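PDB 6UZI: dihydrolipoyl dehydrogenase from Elizabethkingia anophelis NUHP1, which probably uses FAD and a redox-active disulfide to reoxidise the dihydrolipoyl groups of lipoylated proteins, passing the electrons to NAD(+), as in other pyridine nucleotide-disulfide oxidoreductases. Local coordinates for residues N10-A15 against K36-E41; E126-I131 against V313-A318; L197-L202 against Q236-M241. One frame throughout, in Å; residues are numbered along the deposited sequence.

Interaction 1. Residues N10-A15 against K36-E41; sequences NQFDVA and KTVIIE. With FAD (flavin-adenine dinucleotide), chain E.
Phe12 lays one face of its ring over Val38, whose CB stands 3.6 Å from the ring centroid and close to the ring normal, a CH-pi contact. The ring gets there because CG is anti to the carbonyl carbon (chi1 -59°), and the two side chains cross at about a right angle. Val38 holds CG1 between its own backbone N and carbonyl carbon (chi1 59°), a setting that turns this methyl to both neighbours: it reaches CG of Phe12 and, on its other flank, CB of Ala15 at 3.8 Å. Thr117 and Ile143 close in on Phe12 and Val38 from neighbouring strands, so the cluster is buried.

At the edge of this apolar patch the chain corner at Asp13 is tied by polar bonds. Lys36 N donates to Asp13 OD2 at 2.8 Å in a nearly straight bond that meets the anti side of the carboxylate, somewhat out of its plane. In return Lys36 O accepts from both Asp13 N and Val14 N, at 2.7 Å for the former, so one carbonyl grips two successive amides at the bend. The Lys36 side chain runs back past the corner, its CD beside Gln11 O and near Phe12 CD2.

Beyond the corner the pairing is parallel, with Val38 N bonded to Val14 O at 3.0 Å. Further along 36-41, Glu41 puts one carboxylate oxygen on each ribose hydroxyl of FAD, OE1 on O3B at 2.7 Å and OE2 on O2B; Ser19 OG and Tyr43 N provide second partners that steady the group. A beta-alpha-beta unit, 14-17, 21-32 and 37-41, ending in an acidic residue on the adenosine ribose is the hallmark of the dinucleotide-binding Rossmann fold, here holding FAD.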
loop_
_atom_site.group_PDB
_atom_site.type_symbol
_atom_site.label_atom_id
_atom_site.label_comp_id
_atom_site.label_asym_id
_atom_site.label_seq_id
_atom_site.Cartn_x
_atom_site.Cartn_y
_atom_site.Cartn_z
ATOM N N ASN A 10 -29.610 -33.271 -16.470
ATOM C CA ASN A 10 -28.589 -32.437 -17.081
ATOM C C ASN A 10 -27.206 -33.011 -16.787
ATOM O O ASN A 10 -26.977 -33.628 -15.742
ATOM C CB ASN A 10 -28.687 -31.008 -16.552
ATOM C CG ASN A 10 -28.919 -29.993 -17.649
ATOM O OD1 ASN A 10 -28.550 -30.212 -18.803
ATOM N ND2 ASN A 10 -29.529 -28.867 -17.290
ATOM N N GLN A 11 -26.264 -32.756 -17.693
ATOM C CA GLN A 11 -24.914 -33.292 -17.579
ATOM C C GLN A 11 -23.891 -32.169 -17.653
ATOM O O GLN A 11 -24.019 -31.253 -18.470
ATOM C CB GLN A 11 -24.643 -34.342 -18.668
ATOM C CG GLN A 11 -25.313 -35.687 -18.375
ATOM C CD GLN A 11 -25.742 -36.452 -19.625
ATOM O OE1 GLN A 11 -26.004 -35.867 -20.679
ATOM N NE2 GLN A 11 -25.822 -37.774 -19.503
ATOM N N PHE A 12 -22.888 -32.239 -16.778
ATOM C CA PHE A 12 -21.825 -31.248 -16.721
ATOM C C PHE A 12 -20.488 -31.962 -16.585
ATOM O O PHE A 12 -20.423 -33.125 -16.170
ATOM C CB PHE A 12 -22.019 -30.268 -15.555
ATOM C CG PHE A 12 -23.318 -29.515 -15.605
ATOM C CD1 PHE A 12 -24.478 -30.073 -15.093
ATOM C CD2 PHE A 12 -23.377 -28.247 -16.156
ATOM C CE1 PHE A 12 -25.669 -29.384 -15.133
ATOM C CE2 PHE A 12 -24.566 -27.553 -16.193
ATOM C CZ PHE A 12 -25.713 -28.123 -15.679
ATOM N N ASP A 13 -19.415 -31.252 -16.951
ATOM C CA ASP A 13 -18.070 -31.792 -16.773
ATOM C C ASP A 13 -17.603 -31.648 -15.336
ATOM O O ASP A 13 -17.045 -32.588 -14.759
ATOM C CB ASP A 13 -17.076 -31.082 -17.691
ATOM C CG ASP A 13 -17.304 -31.387 -19.153
ATOM O OD1 ASP A 13 -17.711 -32.525 -19.476
ATOM O OD2 ASP A 13 -17.073 -30.476 -19.976
ATOM N N VAL A 14 -17.850 -30.482 -14.746
ATOM C CA VAL A 14 -17.412 -30.148 -13.397
ATOM C C VAL A 14 -18.567 -29.483 -12.670
ATOM O O VAL A 14 -19.222 -28.590 -13.218
ATOM C CB VAL A 14 -16.195 -29.201 -13.412
ATOM C CG1 VAL A 14 -15.786 -28.844 -11.995
ATOM C CG2 VAL A 14 -15.033 -29.815 -14.188
ATOM N N ALA A 15 -18.807 -29.905 -11.434
ATOM C CA ALA A 15 -19.757 -29.251 -10.551
ATOM C C ALA A 15 -18.998 -28.675 -9.371
ATOM O O ALA A 15 -18.046 -29.289 -8.872
ATOM C CB ALA A 15 -20.835 -30.211 -10.052
ATOM N N LYS A 36 -17.635 -27.857 -19.293
ATOM C CA LYS A 36 -19.022 -27.473 -19.055
ATOM C C LYS A 36 -19.219 -27.480 -17.547
ATOM O O LYS A 36 -19.188 -28.544 -16.920
ATOM C CB LYS A 36 -19.994 -28.421 -19.745
ATOM C CG LYS A 36 -21.391 -27.836 -19.896
ATOM C CD LYS A 36 -22.465 -28.909 -19.843
ATOM C CE LYS A 36 -23.831 -28.368 -20.236
ATOM N NZ LYS A 36 -24.208 -28.814 -21.612
ATOM N N THR A 37 -19.391 -26.300 -16.960
ATOM C CA THR A 37 -19.291 -26.132 -15.518
ATOM C C THR A 37 -20.595 -25.623 -14.917
ATOM O O THR A 37 -21.272 -24.764 -15.492
ATOM C CB THR A 37 -18.153 -25.171 -15.179
ATOM O OG1 THR A 37 -16.982 -25.568 -15.897
ATOM C CG2 THR A 37 -17.850 -25.207 -13.694
ATOM N N VAL A 38 -20.934 -26.147 -13.749
ATOM C CA VAL A 38 -22.090 -25.693 -12.994
ATOM C C VAL A 38 -21.641 -25.399 -11.570
ATOM O O VAL A 38 -20.743 -26.065 -11.039
ATOM C CB VAL A 38 -23.235 -26.732 -13.016
ATOM C CG1 VAL A 38 -22.771 -28.062 -12.441
ATOM C CG2 VAL A 38 -24.452 -26.211 -12.265
ATOM N N ILE A 39 -22.233 -24.375 -10.967
ATOM C CA ILE A 39 -21.949 -24.006 -9.589
ATOM C C ILE A 39 -23.274 -23.955 -8.841
ATOM O O ILE A 39 -24.286 -23.481 -9.374
ATOM C CB ILE A 39 -21.183 -22.668 -9.492
ATOM C CG1 ILE A 39 -20.765 -22.394 -8.051
ATOM C CG2 ILE A 39 -22.011 -21.512 -10.047
ATOM C CD1 ILE A 39 -19.797 -21.219 -7.906
ATOM N N ILE A 40 -23.274 -24.468 -7.615
ATOM C CA ILE A 40 -24.480 -24.605 -6.813
ATOM C C ILE A 40 -24.295 -23.798 -5.534
ATOM O O ILE A 40 -23.254 -23.905 -4.876
ATOM C CB ILE A 40 -24.770 -26.085 -6.505
ATOM C CG1 ILE A 40 -24.916 -26.872 -7.810
ATOM C CG2 ILE A 40 -26.036 -26.230 -5.665
ATOM C CD1 ILE A 40 -24.730 -28.353 -7.661
ATOM N N GLU A 41 -25.297 -22.987 -5.192
ATOM C CA GLU A 41 -25.279 -22.165 -3.985
ATOM C C GLU A 41 -26.632 -22.195 -3.289
ATOM O O GLU A 41 -27.665 -21.953 -3.921
ATOM C CB GLU A 41 -24.907 -20.716 -4.296
ATOM C CG GLU A 41 -25.028 -19.806 -3.081
ATOM C CD GLU A 41 -24.249 -20.320 -1.879
ATOM O OE1 GLU A 41 -23.002 -20.427 -1.954
ATOM O OE2 GLU A 41 -24.895 -20.627 -0.858
HETATM P PA FAD E . -17.171 -19.947 1.910
HETATM O O1A FAD E . -16.855 -18.534 1.594
HETATM O O2A FAD E . -17.145 -20.129 3.431
HETATM O O5B FAD E . -18.669 -20.250 1.448
HETATM C C5B FAD E . -18.921 -21.502 0.788
HETATM C C4B FAD E . -20.338 -21.479 0.278
HETATM O O4B FAD E . -20.841 -22.823 0.177
HETATM C C3B FAD E . -21.353 -20.701 1.130
HETATM O O3B FAD E . -21.846 -19.605 0.371
HETATM C C2B FAD E . -22.479 -21.717 1.396
HETATM O O2B FAD E . -23.774 -21.131 1.307
HETATM C C1B FAD E . -22.240 -22.755 0.303
HETATM N N9A FAD E . -22.713 -24.096 0.612
HETATM C C8A FAD E . -22.370 -24.863 1.697
HETATM N N7A FAD E . -22.898 -26.062 1.693
HETATM C C5A FAD E . -23.648 -26.089 0.522
HETATM C C6A FAD E . -24.449 -27.081 -0.067
HETATM N N6A FAD E . -24.605 -28.309 0.436
HETATM N N1A FAD E . -25.071 -26.777 -1.228
HETATM C C2A FAD E . -24.890 -25.561 -1.755
HETATM N N3A FAD E . -24.152 -24.547 -1.294
HETATM C C4A FAD E . -23.548 -24.877 -0.143
HETATM N N1 FAD E . -10.564 -14.125 4.905
HETATM C C2 FAD E . -9.585 -13.386 4.328
HETATM O O2 FAD E . -8.773 -13.893 3.556
HETATM N N3 FAD E . -9.499 -12.030 4.594
HETATM C C4 FAD E . -10.342 -11.309 5.420
HETATM O O4 FAD E . -10.179 -10.100 5.575
HETATM C C4X FAD E . -11.380 -12.099 6.024
HETATM N N5 FAD E . -12.243 -11.498 6.792
HETATM C C5X FAD E . -13.274 -12.260 7.321
HETATM C C6 FAD E . -14.241 -11.624 8.097
HETATM C C7 FAD E . -15.333 -12.324 8.598
HETATM C C7M FAD E . -16.366 -11.596 9.416
HETATM C C8 FAD E . -15.462 -13.697 8.321
HETATM C C8M FAD E . -16.664 -14.473 8.793
HETATM C C9 FAD E . -14.487 -14.340 7.565
HETATM C C9A FAD E . -13.400 -13.635 7.060
HETATM N N10 FAD E . -12.432 -14.247 6.242
HETATM C C10 FAD E . -11.414 -13.505 5.705
HETATM C "C1'" FAD E . -12.517 -15.676 5.921
HETATM C "C2'" FAD E . -13.139 -15.925 4.554
HETATM O "O2'" FAD E . -14.534 -15.614 4.563
HETATM C "C3'" FAD E . -12.920 -17.368 4.096
HETATM O "O3'" FAD E . -11.577 -17.755 4.353
HETATM C "C4'" FAD E . -13.226 -17.569 2.612
HETATM O "O4'" FAD E . -14.539 -17.066 2.356
HETATM C "C5'" FAD E . -13.092 -19.009 2.163
HETATM O "O5'" FAD E . -14.304 -19.296 1.442
HETATM P P FAD E . -14.619 -20.688 0.659
HETATM O O1P FAD E . -14.716 -20.578 -0.819
HETATM O O2P FAD E . -13.734 -21.842 1.080
HETATM O O3P FAD E . -16.063 -20.929 1.304
#

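Interaction 2. Residues E126-I131 against V313-A318; sequences ESATQI and VPNIYA
Asn315 reaches across to Ala128 with the nitrogen of its amide: ND2 donates to Ala128 O at 2.8 Å, the N-H...O angle being 160°. The acceptor lies almost exactly in the amide plane of Asn315, whereas seen from Ala128 the donor is tilted about 30° from the carbonyl plane. The amide is aimed by its first torsion, CG lying between the backbone N and the carbonyl carbon (chi1 63°). The same ND2 also donates to Lys146 O, a second bond that helps to fix the rotation of the amide.

Each side of the contact is a tight turn. Residues 313-316 form a type I beta turn leading into strand 316-318, one of the two outermost strands, within this chain, of the parallel sheet of the FAD-binding Rossmann domain; residues 126-129 join strands 122-125 and 130-134 of the smaller mixed sheet. In that hairpin Ser127 OG accepts from Thr129 N and Gln130 N, an ST turn and ST motif together, and donates to Gln130 OE1, which holds the loop that presents Ala128.

Around the polar bond the packing is light. Ala128 CB points at the opposing turn and meets Val313 CG1 at 3.8 Å. Ile316 extends CD1 toward the same alanine, 4.0 Å from Ala128 O, while the Ile316 side chain also packs on Val295 and Ile150.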
loop_
_atom_site.group_PDB
_atom_site.type_symbol
_atom_site.label_atom_id
_atom_site.label_comp_id
_atom_site.label_asym_id
_atom_site.label_seq_id
_atom_site.Cartn_x
_atom_site.Cartn_y
_atom_site.Cartn_z
ATOM N N GLU A 126 -25.806 -37.782 -4.340
ATOM C CA GLU A 126 -26.513 -39.052 -4.457
ATOM C C GLU A 126 -25.569 -40.205 -4.760
ATOM O O GLU A 126 -25.848 -41.346 -4.377
ATOM C CB GLU A 126 -27.597 -38.976 -5.540
ATOM C CG GLU A 126 -28.742 -38.034 -5.211
ATOM C CD GLU A 126 -29.680 -38.602 -4.159
ATOM O OE1 GLU A 126 -29.777 -39.842 -4.056
ATOM O OE2 GLU A 126 -30.311 -37.812 -3.425
ATOM N N SER A 127 -24.480 -39.927 -5.466
ATOM C CA SER A 127 -23.407 -40.879 -5.713
ATOM C C SER A 127 -22.131 -40.082 -5.961
ATOM O O SER A 127 -22.070 -38.876 -5.696
ATOM C CB SER A 127 -23.761 -41.794 -6.888
ATOM O OG SER A 127 -23.558 -41.124 -8.117
ATOM N N ALA A 128 -21.105 -40.751 -6.481
ATOM C CA ALA A 128 -19.881 -40.029 -6.806
ATOM C C ALA A 128 -20.040 -39.179 -8.046
ATOM O O ALA A 128 -19.124 -38.426 -8.399
ATOM C CB ALA A 128 -18.720 -41.005 -7.006
ATOM N N THR A 129 -21.198 -39.267 -8.691
ATOM C CA THR A 129 -21.418 -38.627 -9.973
ATOM C C THR A 129 -22.764 -37.922 -10.085
ATOM O O THR A 129 -22.915 -37.059 -10.958
ATOM C CB THR A 129 -21.236 -39.708 -11.059
ATOM O OG1 THR A 129 -19.884 -39.649 -11.543
ATOM C CG2 THR A 129 -22.250 -39.638 -12.206
ATOM N N GLN A 130 -23.698 -38.168 -9.166
ATOM C CA GLN A 130 -25.001 -37.517 -9.152
ATOM C C GLN A 130 -25.109 -36.608 -7.936
ATOM O O GLN A 130 -24.666 -36.964 -6.839
ATOM C CB GLN A 130 -26.131 -38.548 -9.141
ATOM C CG GLN A 130 -26.416 -39.117 -10.513
ATOM C CD GLN A 130 -26.654 -40.609 -10.503
ATOM O OE1 GLN A 130 -25.974 -41.363 -9.800
ATOM N NE2 GLN A 130 -27.619 -41.049 -11.296
ATOM N N ILE A 131 -25.704 -35.434 -8.141
ATOM C CA ILE A 131 -25.866 -34.428 -7.099
ATOM C C ILE A 131 -27.312 -33.952 -7.121
ATOM O O ILE A 131 -27.818 -33.547 -8.175
ATOM C CB ILE A 131 -24.906 -33.238 -7.299
ATOM C CG1 ILE A 131 -23.445 -33.695 -7.232
ATOM C CG2 ILE A 131 -25.168 -32.161 -6.257
ATOM C CD1 ILE A 131 -22.468 -32.774 -7.974
ATOM N N VAL A 313 -12.324 -40.454 -3.080
ATOM C CA VAL A 313 -13.047 -40.684 -4.329
ATOM C C VAL A 313 -12.359 -39.872 -5.424
ATOM O O VAL A 313 -12.413 -38.632 -5.396
ATOM C CB VAL A 313 -14.535 -40.326 -4.172
ATOM C CG1 VAL A 313 -15.325 -40.697 -5.424
ATOM C CG2 VAL A 313 -15.110 -41.030 -2.925
ATOM N N PRO A 314 -11.740 -40.520 -6.418
ATOM C CA PRO A 314 -10.753 -39.819 -7.267
ATOM C C PRO A 314 -11.302 -38.651 -8.073
ATOM O O PRO A 314 -10.541 -37.725 -8.385
ATOM C CB PRO A 314 -10.245 -40.930 -8.197
ATOM C CG PRO A 314 -10.499 -42.190 -7.443
ATOM C CD PRO A 314 -11.801 -41.958 -6.722
ATOM N N ASN A 315 -12.580 -38.661 -8.433
ATOM C CA ASN A 315 -13.147 -37.605 -9.262
ATOM C C ASN A 315 -13.691 -36.445 -8.445
ATOM O O ASN A 315 -14.236 -35.499 -9.024
ATOM C CB ASN A 315 -14.265 -38.157 -10.150
ATOM C CG ASN A 315 -15.447 -38.689 -9.337
ATOM O OD1 ASN A 315 -15.295 -39.588 -8.504
ATOM N ND2 ASN A 315 -16.621 -38.106 -9.553
ATOM N N ILE A 316 -13.591 -36.512 -7.120
ATOM C CA ILE A 316 -14.096 -35.473 -6.228
ATOM C C ILE A 316 -12.909 -34.787 -5.560
ATOM O O ILE A 316 -12.039 -35.450 -4.980
ATOM C CB ILE A 316 -15.071 -36.054 -5.189
ATOM C CG1 ILE A 316 -16.275 -36.674 -5.904
ATOM C CG2 ILE A 316 -15.502 -34.993 -4.195
ATOM C CD1 ILE A 316 -17.193 -37.466 -5.013
ATOM N N TYR A 317 -12.863 -33.464 -5.668
ATOM C CA TYR A 317 -11.839 -32.631 -5.059
ATOM C C TYR A 317 -12.471 -31.701 -4.033
ATOM O O TYR A 317 -13.689 -31.519 -3.983
ATOM C CB TYR A 317 -11.103 -31.806 -6.120
ATOM C CG TYR A 317 -10.316 -32.619 -7.120
ATOM C CD1 TYR A 317 -10.955 -33.345 -8.121
ATOM C CD2 TYR A 317 -8.925 -32.633 -7.087
ATOM C CE1 TYR A 317 -10.232 -34.080 -9.044
ATOM C CE2 TYR A 317 -8.199 -33.360 -8.001
ATOM C CZ TYR A 317 -8.851 -34.079 -8.980
ATOM O OH TYR A 317 -8.113 -34.802 -9.893
ATOM N N ALA A 318 -11.623 -31.069 -3.233
ATOM C CA ALA A 318 -12.113 -30.170 -2.202
ATOM C C ALA A 318 -11.083 -29.077 -1.970
ATOM O O ALA A 318 -9.876 -29.342 -1.970
ATOM C CB ALA A 318 -12.407 -30.929 -0.912
#

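Interaction 3. Residues L197-L202 against Q236-M241; sequences LGSVYL and QGMKFM
Leu202 meets Gln236 and Gly237 through van der Waals contact, largely of its methyls with their backbone. Its CG lies anti to the backbone N (chi1 177°), and the two methyls lie against the chain where helix 223-236 ends: CD2 of Leu202 comes 3.3 Å from Gln236 O, and its CD1 lies 3.6 Å from Gly237 C. CD2 also touches the CB of Gln236, and Val208 backs the leucine from strand 207-211.

The second such contact is the methionine's. Met238 bends at its last torsion (chi3 -72°), which carries its terminal methyl CE against the helix backbone, 3.6 Å from Ser199 N and equally near Gly198 C. With no side chain, Gly198 allows this close approach.

No hydrogen bond links 197-202 to 236-241; the polar groups turn to their own surroundings. Ser199 OG bonds back to Leu195 O within its helix, and Gln236 NE2 bonds to Thr232 OG1. Gly237, with positive phi, closes helix 223-236 in a Schellman motif and redirects the chain into strand 239-241. Packing the helix that follows the GxGxxG motif against the entrance to an edge strand of the parallel sheet is consistent with the NAD-binding Rossmann domain of this family.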
loop_
_atom_site.group_PDB
_atom_site.type_symbol
_atom_site.label_atom_id
_atom_site.label_comp_id
_atom_site.label_asym_id
_atom_site.label_seq_id
_atom_site.Cartn_x
_atom_site.Cartn_y
_atom_site.Cartn_z
ATOM N N LEU A 197 -13.729 -6.393 14.261
ATOM C CA LEU A 197 -15.008 -5.779 14.616
ATOM C C LEU A 197 -14.914 -5.011 15.925
ATOM O O LEU A 197 -15.636 -4.027 16.119
ATOM C CB LEU A 197 -16.101 -6.835 14.686
ATOM C CG LEU A 197 -16.380 -7.479 13.332
ATOM C CD1 LEU A 197 -17.529 -8.464 13.418
ATOM C CD2 LEU A 197 -16.645 -6.426 12.277
ATOM N N GLY A 198 -14.054 -5.452 16.841
ATOM C CA GLY A 198 -13.805 -4.658 18.031
ATOM C C GLY A 198 -13.204 -3.309 17.691
ATOM O O GLY A 198 -13.576 -2.288 18.272
ATOM N N SER A 199 -12.276 -3.280 16.726
ATOM C CA SER A 199 -11.711 -2.003 16.297
ATOM C C SER A 199 -12.779 -1.097 15.706
ATOM O O SER A 199 -12.768 0.116 15.935
ATOM C CB SER A 199 -10.589 -2.216 15.283
ATOM O OG SER A 199 -9.550 -3.000 15.822
ATOM N N VAL A 200 -13.702 -1.666 14.928
ATOM C CA VAL A 200 -14.775 -0.871 14.333
ATOM C C VAL A 200 -15.522 -0.105 15.415
ATOM O O VAL A 200 -15.613 1.128 15.389
ATOM C CB VAL A 200 -15.729 -1.770 13.526
ATOM C CG1 VAL A 200 -17.015 -1.028 13.206
ATOM C CG2 VAL A 200 -15.059 -2.254 12.253
ATOM N N TYR A 201 -16.024 -0.826 16.417
ATOM C CA TYR A 201 -16.890 -0.180 17.392
ATOM C C TYR A 201 -16.100 0.581 18.455
ATOM O O TYR A 201 -16.606 1.567 19.001
ATOM C CB TYR A 201 -17.830 -1.219 18.011
ATOM C CG TYR A 201 -18.831 -1.751 17.004
ATOM C CD1 TYR A 201 -18.711 -3.037 16.475
ATOM C CD2 TYR A 201 -19.874 -0.958 16.555
ATOM C CE1 TYR A 201 -19.613 -3.519 15.538
ATOM C CE2 TYR A 201 -20.783 -1.431 15.621
ATOM C CZ TYR A 201 -20.645 -2.708 15.120
ATOM O OH TYR A 201 -21.550 -3.166 14.201
ATOM N N LEU A 202 -14.856 0.175 18.733
ATOM C CA LEU A 202 -13.996 0.992 19.584
ATOM C C LEU A 202 -13.881 2.399 19.022
ATOM O O LEU A 202 -14.030 3.390 19.744
ATOM C CB LEU A 202 -12.615 0.355 19.719
ATOM C CG LEU A 202 -11.612 1.174 20.537
ATOM C CD1 LEU A 202 -11.873 1.045 22.020
ATOM C CD2 LEU A 202 -10.200 0.728 20.227
ATOM N N GLN A 236 -5.184 2.406 21.632
ATOM C CA GLN A 236 -6.418 2.888 21.026
ATOM C C GLN A 236 -7.619 2.769 21.950
ATOM O O GLN A 236 -8.684 3.300 21.619
ATOM C CB GLN A 236 -6.689 2.109 19.742
ATOM C CG GLN A 236 -5.599 2.288 18.711
ATOM C CD GLN A 236 -5.757 1.376 17.525
ATOM O OE1 GLN A 236 -6.871 1.019 17.137
ATOM N NE2 GLN A 236 -4.630 0.954 16.960
ATOM N N GLY A 237 -7.484 2.087 23.082
ATOM C CA GLY A 237 -8.559 1.977 24.048
ATOM C C GLY A 237 -9.081 0.576 24.271
ATOM O O GLY A 237 -9.920 0.383 25.168
ATOM N N MET A 238 -8.640 -0.415 23.500
ATOM C CA MET A 238 -9.134 -1.768 23.701
ATOM C C MET A 238 -8.532 -2.352 24.976
ATOM O O MET A 238 -7.361 -2.124 25.296
ATOM C CB MET A 238 -8.798 -2.649 22.497
ATOM C CG MET A 238 -9.704 -3.867 22.341
ATOM S SD MET A 238 -9.452 -4.731 20.776
ATOM C CE MET A 238 -10.179 -3.612 19.581
ATOM N N LYS A 239 -9.347 -3.088 25.718
ATOM C CA LYS A 239 -8.911 -3.774 26.923
ATOM C C LYS A 239 -8.784 -5.267 26.641
ATOM O O LYS A 239 -9.531 -5.822 25.831
ATOM C CB LYS A 239 -9.894 -3.533 28.079
ATOM C CG LYS A 239 -10.031 -2.072 28.515
ATOM C CD LYS A 239 -8.960 -1.687 29.525
ATOM C CE LYS A 239 -8.960 -0.187 29.818
ATOM N NZ LYS A 239 -8.298 0.625 28.743
ATOM N N PHE A 240 -7.812 -5.908 27.290
ATOM C CA PHE A 240 -7.529 -7.319 27.057
ATOM C C PHE A 240 -7.460 -8.068 28.379
ATOM O O PHE A 240 -6.684 -7.700 29.268
ATOM C CB PHE A 240 -6.220 -7.498 26.292
ATOM C CG PHE A 240 -6.289 -7.029 24.876
ATOM C CD1 PHE A 240 -5.957 -5.725 24.548
ATOM C CD2 PHE A 240 -6.696 -7.886 23.870
ATOM C CE1 PHE A 240 -6.028 -5.287 23.238
ATOM C CE2 PHE A 240 -6.765 -7.456 22.569
ATOM C CZ PHE A 240 -6.430 -6.148 22.255
ATOM N N MET A 241 -8.235 -9.146 28.474
ATOM C CA MET A 241 -8.232 -10.077 29.599
ATOM C C MET A 241 -7.788 -11.426 29.037
ATOM O O MET A 241 -8.614 -12.243 28.630
ATOM C CB MET A 241 -9.591 -10.147 30.244
ATOM C CG MET A 241 -9.900 -8.961 31.141
ATOM S SD MET A 241 -11.532 -9.096 31.883
ATOM C CE MET A 241 -11.885 -7.381 32.255
#

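Taken together, the three contacts illustrate how chemistry follows position in a flavoenzyme with an FAD-binding and a probable NAD-binding domain. Interaction 1 is buried and combines parallel strand pairing with an aromatic contact. Interaction 2 lies near the surface and relies on one amide-to-carbonyl bond between turns. Both reach the same two sheets of the FAD domain, their centres about 12 Å apart, and they meet directly where Ala15 CB packs on Ile131 CD1 at 3.7 Å. Interaction 3, partly buried and without a crossing hydrogen bond, belongs to the separate parallel sheet of the presumed NAD domain; its nearest atoms are about 20 Å from interaction 1, on the opposite side of the chain's centre.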